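Local atomic coordinates of triggering receptor expressed on myeloid cells 1 (PDB entry 1U9K), a protein that acts as a myeloid cell-surface receptor that amplifies inflammatory responses by signalling through the adapter TYROBP/DAP12, seen here as its extracellular V-type immunoglobulin domain. Residues S31-Q36 with C93-P98. Numbering follows the deposited sequence.
With ZN (zinc ion), chain D.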
ATOM      1  N   SER A  31     -11.031   4.538  -9.019  1.00 19.80           N
ATOM      2  CA  SER A  31     -10.065   3.504  -9.331  1.00 19.20           C
ATOM      3  C   SER A  31      -9.809   2.679  -8.086  1.00 19.56           C
ATOM      4  O   SER A  31      -9.868   3.170  -6.932  1.00 19.71           O
ATOM      5  CB  SER A  31      -8.725   4.101  -9.832  1.00 18.83           C
ATOM      6  OG  SER A  31      -8.909   4.835 -11.010  1.00 22.35           O
ATOM      7  N   GLN A  32      -9.480   1.426  -8.327  1.00 19.28           N
ATOM      8  CA  GLN A  32      -8.984   0.560  -7.296  1.00 20.02           C
ATOM      9  C   GLN A  32      -7.536   0.953  -6.890  1.00 20.14           C
ATOM     10  O   GLN A  32      -6.709   1.416  -7.722  1.00 19.10           O
ATOM     11  CB  GLN A  32      -9.030  -0.895  -7.796  1.00 20.06           C
ATOM     12  CG  GLN A  32      -8.899  -1.909  -6.714  1.00 20.52           C
ATOM     13  CD  GLN A  32      -9.271  -3.308  -7.205  1.00 23.59           C
ATOM     14  OE1 GLN A  32      -9.004  -3.649  -8.353  1.00 24.94           O
ATOM     15  NE2 GLN A  32      -9.892  -4.102  -6.344  1.00 20.19           N
ATOM     16  N   LYS A  33      -7.244   0.733  -5.618  1.00 19.91           N
ATOM     17  CA  LYS A  33      -5.912   0.929  -5.072  1.00 19.66           C
ATOM     18  C   LYS A  33      -5.414  -0.329  -4.405  1.00 20.10           C
ATOM     19  O   LYS A  33      -6.181  -1.199  -4.013  1.00 19.25           O
ATOM     20  CB  LYS A  33      -5.844   2.121  -4.122  1.00 21.51           C
ATOM     21  CG  LYS A  33      -6.218   3.456  -4.807  1.00 23.06           C
ATOM     22  CD  LYS A  33      -7.595   3.882  -4.466  1.00 25.98           C
ATOM     23  CE  LYS A  33      -8.011   5.184  -5.170  1.00 24.78           C
ATOM     24  NZ  LYS A  33      -9.444   5.324  -5.171  1.00 24.76           N
ATOM     25  N   ALA A  34      -4.091  -0.441  -4.311  1.00 18.52           N
ATOM     26  CA  ALA A  34      -3.486  -1.625  -3.787  1.00 18.97           C
ATOM     27  C   ALA A  34      -2.173  -1.323  -3.105  1.00 18.21           C
ATOM     28  O   ALA A  34      -1.471  -0.345  -3.415  1.00 20.16           O
ATOM     29  CB  ALA A  34      -3.277  -2.625  -4.841  1.00 18.71           C
ATOM     30  N   TRP A  35      -1.829  -2.218  -2.194  1.00 19.48           N
ATOM     31  CA  TRP A  35      -0.501  -2.303  -1.592  1.00 18.65           C
ATOM     32  C   TRP A  35       0.209  -3.523  -2.158  1.00 18.72           C
ATOM     33  O   TRP A  35      -0.367  -4.585  -2.186  1.00 19.05           O
ATOM     34  CB  TRP A  35      -0.660  -2.480  -0.101  1.00 20.05           C
ATOM     35  CG  TRP A  35       0.619  -2.543   0.759  1.00 19.20           C
ATOM     36  CD1 TRP A  35       0.936  -3.549   1.609  1.00 20.37           C
ATOM     37  CD2 TRP A  35       1.611  -1.523   0.954  1.00 19.85           C
ATOM     38  NE1 TRP A  35       2.074  -3.249   2.297  1.00 21.30           N
ATOM     39  CE2 TRP A  35       2.498  -1.993   1.935  1.00 22.40           C
ATOM     40  CE3 TRP A  35       1.813  -0.226   0.433  1.00 21.22           C
ATOM     41  CZ2 TRP A  35       3.573  -1.264   2.370  1.00 23.47           C
ATOM     42  CZ3 TRP A  35       2.890   0.506   0.866  1.00 22.94           C
ATOM     43  CH2 TRP A  35       3.765  -0.014   1.822  1.00 25.96           C
ATOM     44  N   GLN A  36       1.444  -3.340  -2.612  1.00 18.22           N
ATOM     45  CA  GLN A  36       2.229  -4.369  -3.272  1.00 18.81           C
ATOM     46  C   GLN A  36       3.589  -4.525  -2.621  1.00 18.79           C
ATOM     47  O   GLN A  36       4.148  -3.574  -2.094  1.00 19.81           O
ATOM     48  CB  GLN A  36       2.467  -4.057  -4.748  1.00 17.61           C
ATOM     49  CG  GLN A  36       1.127  -3.945  -5.561  1.00 18.61           C
ATOM     50  CD  GLN A  36       1.392  -3.867  -7.058  1.00 18.33           C
ATOM     51  OE1 GLN A  36       2.230  -3.079  -7.474  1.00 20.82           O
ATOM     52  NE2 GLN A  36       0.719  -4.694  -7.850  1.00 17.34           N
ATOM     53  N   CYS A  93       2.398   1.576  -2.717  1.00 20.73           N
ATOM     54  CA  CYS A  93       0.968   1.789  -2.968  1.00 22.01           C
ATOM     55  C   CYS A  93       0.790   2.154  -4.446  1.00 21.11           C
ATOM     56  O   CYS A  93       1.588   2.924  -5.014  1.00 20.11           O
ATOM     57  CB  CYS A  93       0.439   3.039  -2.247  1.00 24.63           C
ATOM     58  SG  CYS A  93       0.558   3.099  -0.474  1.00 35.34           S
ATOM     59  N   VAL A  94      -0.270   1.630  -5.050  1.00 20.80           N
ATOM     60  CA  VAL A  94      -0.531   1.846  -6.450  1.00 19.96           C
ATOM     61  C   VAL A  94      -1.999   2.026  -6.751  1.00 20.01           C
ATOM     62  O   VAL A  94      -2.893   1.589  -5.992  1.00 19.42           O
ATOM     63  CB  VAL A  94      -0.055   0.685  -7.293  1.00 20.26           C
ATOM     64  CG1 VAL A  94       1.455   0.473  -7.156  1.00 19.72           C
ATOM     65  CG2 VAL A  94      -0.890  -0.597  -6.998  1.00 21.46           C
ATOM     66  N   ILE A  95      -2.247   2.712  -7.855  1.00 18.92           N
ATOM     67  CA  ILE A  95      -3.523   2.549  -8.579  1.00 19.16           C
ATOM     68  C   ILE A  95      -3.413   1.203  -9.289  1.00 19.32           C
ATOM     69  O   ILE A  95      -2.481   0.979 -10.074  1.00 18.50           O
ATOM     70  CB  ILE A  95      -3.781   3.658  -9.556  1.00 18.87           C
ATOM     71  CG1 ILE A  95      -3.703   5.038  -8.887  1.00 19.08           C
ATOM     72  CG2 ILE A  95      -5.172   3.423 -10.287  1.00 22.41           C
ATOM     73  CD1 ILE A  95      -4.657   5.225  -7.711  1.00 21.40           C
ATOM     74  N   TYR A  96      -4.384   0.340  -9.007  1.00 19.27           N
ATOM     75  CA  TYR A  96      -4.469  -1.010  -9.463  1.00 19.67           C
ATOM     76  C   TYR A  96      -5.551  -1.204 -10.516  1.00 20.22           C
ATOM     77  O   TYR A  96      -6.760  -1.013 -10.265  1.00 21.78           O
ATOM     78  CB  TYR A  96      -4.709  -1.897  -8.280  1.00 20.74           C
ATOM     79  CG  TYR A  96      -4.576  -3.392  -8.530  1.00 20.97           C
ATOM     80  CD1 TYR A  96      -3.336  -3.995  -8.719  1.00 24.11           C
ATOM     81  CD2 TYR A  96      -5.712  -4.199  -8.507  1.00 24.54           C
ATOM     82  CE1 TYR A  96      -3.231  -5.364  -8.934  1.00 26.68           C
ATOM     83  CE2 TYR A  96      -5.628  -5.567  -8.722  1.00 28.02           C
ATOM     84  CZ  TYR A  96      -4.381  -6.144  -8.910  1.00 28.06           C
ATOM     85  OH  TYR A  96      -4.322  -7.485  -9.123  1.00 36.50           O
ATOM     86  N   HIS A  97      -5.101  -1.545 -11.717  1.00 20.23           N
ATOM     87  CA  HIS A  97      -5.989  -1.691 -12.873  1.00 21.76           C
ATOM     88  C   HIS A  97      -5.417  -2.665 -13.896  1.00 22.35           C
ATOM     89  O   HIS A  97      -5.133  -2.282 -15.024  1.00 23.02           O
ATOM     90  CB  HIS A  97      -6.248  -0.331 -13.524  1.00 21.50           C
ATOM     91  CG  HIS A  97      -4.963   0.497 -13.772  1.00 23.47           C
ATOM     92  ND1 HIS A  97      -4.994   1.820 -14.160  1.00 26.31           N
ATOM     93  CD2 HIS A  97      -3.656   0.161 -13.679  1.00 25.78           C
ATOM     94  CE1 HIS A  97      -3.757   2.263 -14.295  1.00 27.19           C
ATOM     95  NE2 HIS A  97      -2.928   1.278 -14.008  1.00 23.68           N
ATOM     96  N   PRO A  98      -5.275  -3.935 -13.532  1.00 23.91           N
ATOM     97  CA  PRO A  98      -4.683  -4.895 -14.456  1.00 24.36           C
ATOM     98  C   PRO A  98      -5.641  -5.170 -15.639  1.00 24.50           C
ATOM     99  O   PRO A  98      -6.857  -5.075 -15.459  1.00 23.70           O
ATOM    100  CB  PRO A  98      -4.463  -6.150 -13.605  1.00 25.38           C
ATOM    101  CG  PRO A  98      -5.445  -6.053 -12.516  1.00 25.73           C
ATOM    102  CD  PRO A  98      -5.684  -4.549 -12.259  1.00 24.57           C
TER
HETATM  103 ZN    ZN D 136      -6.878   3.107 -14.118  1.00 55.23          ZN
HETATM  104  O   HOH W   1      -8.816   0.732 -11.014  1.00 32.25           O
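Ala34 and Val94 form an antiparallel hydrogen-bonded pair at the tight middle of this contact. Val94 N donates a hydrogen bond to Ala34 O at 2.8 Å, and Ala34 N returns a bond to Val94 O. On the buried face that holds Trp35 and Cys93, the Cys93 sulfur lies at the edge of the indole, with SG 3.7 Å from Trp35 CE3. The indole carbon CG is anti to the backbone N (chi1 -178°), which carries the six-membered ring beside the sulfur. Cys93 is disulfide-bonded to Cys21, and this cystine with Trp35 makes the core characteristic of immunoglobulin domains. Lys33 CG packs on Ile95 CD1, while Lys33 NZ turns back to hydrogen-bond Ser31 O.

The other face carries Gln32, Ala34, Val94 and Tyr96. Ala34 CB touches Val94 CG2 and Tyr96 CB, both at 3.8 Å. Gln32 runs alongside Tyr96, its OE1 in the ring plane and 3.3 Å from Tyr96 CD2. The amide is turned 64° from the ring, and its NE2 bonds Thr50 O. Pro98 CD sits over the centre of one ring face.

The Ser31 end is looser. Tyr96 N still bonds Gln32 O at 2.9 Å, but Gln32 N and Tyr96 O are joined through a water, which accepts from the first and donates to the second. Beyond it His97 ND1 binds a zinc ion at 2.3 Å.

Strands 32-37 and 89-96 are neighbours in one sheet of the V-set sandwich, flanked by 45-49 and 103-113. Trp35 and Cys93 face strand 75-80 of the opposing sheet.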